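Protein (soluble lytic transglycosylase SLT70) (Escherichia coli, PDB 1QSA) cleaves the glycosidic bonds between N-acetylmuramic acid and N-acetylglucosamine in peptidoglycan, leaving a 1,6-anhydro bond on the muramic acid product. Local coordinates at residues A[3-17]-A[28-41]. Residues are numbered along the deposited sequence; the frame is centred on the assembly and turned at random. Where two conformers were deposited one is given.
With ACT (acetate ion), chain O; SO4 (sulfate ion), chain C.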
# COMPACT_ATOMS: atom_id res chain seq x y z
N LEU A 3 -8.91 -4.44 38.35
CA LEU A 3 -8.30 -4.14 37.06
C LEU A 3 -7.37 -2.93 37.22
O LEU A 3 -6.26 -2.91 36.68
CB LEU A 3 -9.37 -3.81 36.02
CG LEU A 3 -8.86 -3.48 34.61
CD1 LEU A 3 -8.13 -4.69 34.07
CD2 LEU A 3 -10.02 -3.09 33.69
N ASP A 4 -7.81 -1.94 37.98
CA ASP A 4 -7.00 -0.75 38.19
C ASP A 4 -5.67 -1.08 38.87
O ASP A 4 -4.62 -0.59 38.44
CB ASP A 4 -7.78 0.29 38.99
CG ASP A 4 -7.03 1.60 39.10
OD1 ASP A 4 -7.09 2.42 38.16
OD2 ASP A 4 -6.37 1.80 40.13
N GLU A 5 -5.70 -1.92 39.91
CA GLU A 5 -4.46 -2.30 40.59
C GLU A 5 -3.57 -3.14 39.68
O GLU A 5 -2.34 -2.99 39.70
CB GLU A 5 -4.76 -3.08 41.87
CG GLU A 5 -5.21 -2.17 42.99
CD GLU A 5 -5.52 -2.91 44.26
OE1 GLU A 5 -4.70 -3.76 44.70
OE2 GLU A 5 -6.59 -2.64 44.84
N GLN A 6 -4.18 -4.03 38.91
CA GLN A 6 -3.42 -4.87 37.97
C GLN A 6 -2.69 -4.01 36.94
O GLN A 6 -1.55 -4.32 36.55
CB GLN A 6 -4.36 -5.85 37.26
CG GLN A 6 -4.87 -6.95 38.20
CD GLN A 6 -6.12 -7.65 37.69
OE1 GLN A 6 -6.60 -7.38 36.59
NE2 GLN A 6 -6.63 -8.59 38.49
N ARG A 7 -3.33 -2.93 36.49
CA ARG A 7 -2.71 -2.02 35.52
C ARG A 7 -1.38 -1.48 36.05
O ARG A 7 -0.37 -1.47 35.33
CB ARG A 7 -3.66 -0.89 35.17
CG ARG A 7 -4.71 -1.33 34.17
CD ARG A 7 -5.79 -0.28 34.00
NE ARG A 7 -6.66 -0.62 32.88
CZ ARG A 7 -7.63 0.18 32.43
NH1 ARG A 7 -7.87 1.33 33.04
NH2 ARG A 7 -8.37 -0.20 31.40
N SER A 8 -1.37 -1.05 37.31
CA SER A 8 -0.13 -0.52 37.92
C SER A 8 0.93 -1.62 37.97
O SER A 8 2.09 -1.38 37.59
CB SER A 8 -0.38 0.01 39.34
OG SER A 8 -1.21 1.17 39.33
N ARG A 9 0.55 -2.81 38.42
CA ARG A 9 1.51 -3.93 38.52
C ARG A 9 2.02 -4.33 37.14
O ARG A 9 3.19 -4.69 37.00
CB ARG A 9 0.90 -5.14 39.23
CG ARG A 9 0.51 -4.84 40.68
CD ARG A 9 0.43 -6.12 41.52
NE ARG A 9 -0.46 -7.15 40.97
CZ ARG A 9 -1.79 -7.11 41.04
NH1 ARG A 9 -2.40 -6.03 41.53
NH2 ARG A 9 -2.50 -8.10 40.53
N TYR A 10 1.18 -4.18 36.12
CA TYR A 10 1.58 -4.52 34.74
C TYR A 10 2.68 -3.58 34.27
O TYR A 10 3.71 -4.02 33.74
CB TYR A 10 0.38 -4.46 33.79
CG TYR A 10 0.68 -4.98 32.40
CD1 TYR A 10 0.87 -6.34 32.17
CD2 TYR A 10 0.77 -4.11 31.32
CE1 TYR A 10 1.16 -6.82 30.89
CE2 TYR A 10 1.05 -4.58 30.03
CZ TYR A 10 1.24 -5.94 29.83
OH TYR A 10 1.53 -6.42 28.57
N ALA A 11 2.47 -2.28 34.42
CA ALA A 11 3.48 -1.29 34.02
C ALA A 11 4.76 -1.51 34.83
O ALA A 11 5.87 -1.44 34.29
CB ALA A 11 2.95 0.12 34.24
N GLN A 12 4.61 -1.84 36.11
CA GLN A 12 5.77 -2.05 36.98
C GLN A 12 6.57 -3.30 36.64
O GLN A 12 7.82 -3.26 36.67
CB GLN A 12 5.32 -2.01 38.45
CG GLN A 12 4.87 -0.59 38.86
CD GLN A 12 3.84 -0.56 39.98
OE1 GLN A 12 3.37 -1.59 40.46
NE2 GLN A 12 3.46 0.66 40.40
N ILE A 13 5.90 -4.39 36.28
CA ILE A 13 6.63 -5.60 35.94
C ILE A 13 7.41 -5.41 34.63
O ILE A 13 8.51 -5.92 34.48
CB ILE A 13 5.72 -6.86 35.91
CG1 ILE A 13 6.57 -8.13 36.03
CG2 ILE A 13 4.87 -6.91 34.64
CD1 ILE A 13 5.74 -9.41 36.13
N LYS A 14 6.85 -4.64 33.70
CA LYS A 14 7.52 -4.37 32.43
C LYS A 14 8.75 -3.50 32.66
O LYS A 14 9.79 -3.70 32.03
CB LYS A 14 6.56 -3.69 31.45
CG LYS A 14 5.56 -4.65 30.85
CD LYS A 14 4.45 -3.91 30.11
CE LYS A 14 4.97 -3.11 28.91
NZ LYS A 14 3.83 -2.50 28.15
N GLN A 15 8.64 -2.54 33.57
CA GLN A 15 9.76 -1.67 33.91
C GLN A 15 10.89 -2.53 34.50
O GLN A 15 12.05 -2.36 34.13
CB GLN A 15 9.30 -0.61 34.92
CG GLN A 15 10.39 0.34 35.41
CD GLN A 15 9.84 1.35 36.43
OE1 GLN A 15 9.24 0.96 37.44
NE2 GLN A 15 10.05 2.63 36.16
N ALA A 16 10.54 -3.44 35.40
CA ALA A 16 11.54 -4.32 36.02
C ALA A 16 12.19 -5.23 34.97
O ALA A 16 13.41 -5.38 34.95
CB ALA A 16 10.89 -5.18 37.12
N TRP A 17 11.36 -5.83 34.12
CA TRP A 17 11.81 -6.74 33.07
C TRP A 17 12.75 -6.02 32.09
O TRP A 17 13.78 -6.58 31.70
CB TRP A 17 10.59 -7.28 32.32
CG TRP A 17 10.72 -8.67 31.76
CD1 TRP A 17 11.80 -9.21 31.10
CD2 TRP A 17 9.69 -9.66 31.72
NE1 TRP A 17 11.48 -10.47 30.64
CE2 TRP A 17 10.19 -10.77 31.01
CE3 TRP A 17 8.37 -9.71 32.21
CZ2 TRP A 17 9.44 -11.92 30.78
CZ3 TRP A 17 7.62 -10.85 31.98
CH2 TRP A 17 8.15 -11.95 31.27
N MET A 28 6.48 -10.98 40.85
CA MET A 28 5.26 -10.34 40.36
C MET A 28 4.41 -11.12 39.36
O MET A 28 3.19 -10.92 39.29
CB MET A 28 5.60 -8.98 39.73
CG MET A 28 6.07 -7.93 40.73
SD MET A 28 6.35 -6.34 39.93
CE MET A 28 4.64 -5.77 39.73
N MET A 29 5.04 -11.98 38.56
CA MET A 29 4.31 -12.71 37.54
C MET A 29 3.05 -13.46 37.97
O MET A 29 1.99 -13.25 37.39
CB MET A 29 5.24 -13.71 36.84
CG MET A 29 6.03 -13.16 35.67
SD MET A 29 4.96 -12.76 34.29
CE MET A 29 4.80 -14.35 33.47
N PRO A 30 3.14 -14.32 39.01
CA PRO A 30 1.95 -15.07 39.45
C PRO A 30 0.75 -14.21 39.82
O PRO A 30 -0.40 -14.60 39.59
CB PRO A 30 2.46 -15.85 40.66
CG PRO A 30 3.92 -15.97 40.42
CD PRO A 30 4.31 -14.64 39.85
N GLY A 31 1.01 -13.03 40.40
CA GLY A 31 -0.07 -12.15 40.81
C GLY A 31 -0.80 -11.48 39.66
O GLY A 31 -1.82 -10.83 39.88
N LEU A 32 -0.27 -11.60 38.44
CA LEU A 32 -0.90 -10.97 37.28
C LEU A 32 -1.69 -11.93 36.38
O LEU A 32 -2.18 -11.53 35.32
CB LEU A 32 0.15 -10.19 36.47
CG LEU A 32 0.54 -8.81 37.02
CD1 LEU A 32 1.86 -8.31 36.44
CD2 LEU A 32 -0.58 -7.81 36.71
N LYS A 33 -1.89 -13.17 36.82
CA LYS A 33 -2.61 -14.16 36.00
C LYS A 33 -4.00 -13.74 35.56
O LYS A 33 -4.46 -14.14 34.49
CB LYS A 33 -2.68 -15.53 36.69
CG LYS A 33 -1.35 -16.24 36.76
CD LYS A 33 -1.45 -17.52 37.60
CE LYS A 33 -0.08 -18.15 37.79
NZ LYS A 33 -0.10 -19.22 38.83
N ASP A 34 -4.69 -12.95 36.38
CA ASP A 34 -6.05 -12.52 36.04
C ASP A 34 -6.13 -11.26 35.17
O ASP A 34 -7.22 -10.88 34.75
CB ASP A 34 -6.90 -12.33 37.29
CG ASP A 34 -7.23 -13.64 37.99
OD1 ASP A 34 -7.08 -14.73 37.39
OD2 ASP A 34 -7.67 -13.57 39.15
N TYR A 35 -4.99 -10.61 34.93
CA TYR A 35 -4.98 -9.40 34.10
C TYR A 35 -5.10 -9.82 32.62
O TYR A 35 -4.44 -10.78 32.20
CB TYR A 35 -3.68 -8.64 34.33
CG TYR A 35 -3.61 -7.32 33.59
CD1 TYR A 35 -4.57 -6.32 33.83
CD2 TYR A 35 -2.61 -7.07 32.65
CE1 TYR A 35 -4.53 -5.11 33.14
CE2 TYR A 35 -2.56 -5.86 31.96
CZ TYR A 35 -3.52 -4.89 32.19
OH TYR A 35 -3.45 -3.73 31.47
N PRO A 36 -5.94 -9.13 31.81
CA PRO A 36 -6.09 -9.50 30.40
C PRO A 36 -4.81 -9.67 29.60
O PRO A 36 -4.76 -10.54 28.72
CB PRO A 36 -6.97 -8.39 29.82
CG PRO A 36 -7.87 -8.04 31.01
CD PRO A 36 -6.90 -8.08 32.19
N LEU A 37 -3.80 -8.87 29.90
CA LEU A 37 -2.55 -8.98 29.15
C LEU A 37 -1.52 -9.99 29.68
O LEU A 37 -0.41 -10.08 29.16
CB LEU A 37 -1.91 -7.60 28.92
CG LEU A 37 -2.82 -6.55 28.26
CD1 LEU A 37 -2.01 -5.30 27.95
CD2 LEU A 37 -3.46 -7.07 26.98
N TYR A 38 -1.92 -10.81 30.66
CA TYR A 38 -1.00 -11.83 31.18
C TYR A 38 -0.42 -12.73 30.06
O TYR A 38 0.76 -13.03 30.08
CB TYR A 38 -1.69 -12.68 32.26
CG TYR A 38 -0.77 -13.69 32.88
CD1 TYR A 38 0.22 -13.31 33.79
CD2 TYR A 38 -0.87 -15.03 32.52
CE1 TYR A 38 1.10 -14.26 34.33
CE2 TYR A 38 0.00 -15.98 33.05
CZ TYR A 38 0.98 -15.59 33.95
OH TYR A 38 1.84 -16.55 34.43
N PRO A 39 -1.23 -13.11 29.04
CA PRO A 39 -0.67 -13.95 27.97
C PRO A 39 0.53 -13.29 27.27
O PRO A 39 1.42 -13.99 26.78
CB PRO A 39 -1.85 -14.13 27.01
CG PRO A 39 -3.03 -14.13 27.93
CD PRO A 39 -2.69 -12.98 28.88
N TYR A 40 0.55 -11.96 27.19
CA TYR A 40 1.69 -11.26 26.59
C TYR A 40 2.94 -11.42 27.46
O TYR A 40 4.06 -11.49 26.94
CB TYR A 40 1.37 -9.78 26.35
CG TYR A 40 0.47 -9.55 25.16
CD1 TYR A 40 1.00 -9.38 23.88
CD2 TYR A 40 -0.92 -9.50 25.31
CE1 TYR A 40 0.18 -9.16 22.78
CE2 TYR A 40 -1.76 -9.27 24.20
CZ TYR A 40 -1.19 -9.10 22.94
OH TYR A 40 -1.99 -8.91 21.84
N LEU A 41 2.77 -11.45 28.78
CA LEU A 41 3.89 -11.66 29.70
C LEU A 41 4.41 -13.10 29.53
O LEU A 41 5.62 -13.34 29.56
CB LEU A 41 3.43 -11.44 31.15
CG LEU A 41 3.04 -10.01 31.54
CD1 LEU A 41 2.54 -10.02 32.98
CD2 LEU A 41 4.23 -9.07 31.37
C ACT O . 2.57 -4.99 25.69
O ACT O . 3.41 -4.50 24.91
OXT ACT O . 2.49 -4.65 26.88
CH3 ACT O . 1.58 -6.02 25.16
S SO4 C . -10.66 2.65 30.66
O1 SO4 C . -10.53 3.86 29.82
O2 SO4 C . -12.08 2.39 30.97
O3 SO4 C . -10.11 1.49 29.91
O4 SO4 C . -9.94 2.87 31.92
O HOH W 1 -9.00 -8.06 35.61
O HOH W 2 1.55 -9.17 40.58
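At the N-terminal end of the alpha-superhelix, Tyr10 and Tyr35 join the first helix to the connection that runs from helix 22-28 into helix 38-48. Their rings meet obliquely, planes at 43°, with Tyr35 CE2 over one face of the Tyr10 ring, 3.4 Å from Tyr10 CG. With chi1 at -172°, the Tyr10 ring swings away from its own backbone N and across to residues 28-41, where Tyr10 CE1 lies 3.8 Å from Leu41 CG and the phenol end rests on Leu37 CB. Tyr10 OH donates to OXT of an acetate probably from the crystallisation liquor (2.6 Å), which Lys14 NZ also binds. Replacement of Tyr10 by alanine would probably open a gap between Tyr35, Leu37 and Leu41. On the same side of the Tyr35 ring as Tyr10, Gln6 CB comes obliquely to 3.5 Å from Tyr35 CD1, and Leu3 CD1 reaches the ring edge.

Further along, Ile13 CD1 packs 3.6 Å from Met28 CB while Ile13 CG2 faces Leu32 CD1; Leu41 CD2 lies 3.9 Å from Trp17 CZ3. The one direct hydrogen bond across runs from Arg9 NH2 to Gly31 O (2.9 Å, 150° at the hydrogen), with the donor above the carbonyl plane; Arg9 NE reaches Met28 O through a water, and Asp1 forms a salt bridge with Arg9 NH2.

Helix 22-28 packs Val25 against Ile13 and Trp17, whereas Tyr35 OH hydrogen-bonds Glu390 and Trp394, tying this corner to helix 383-393 and the loop after it.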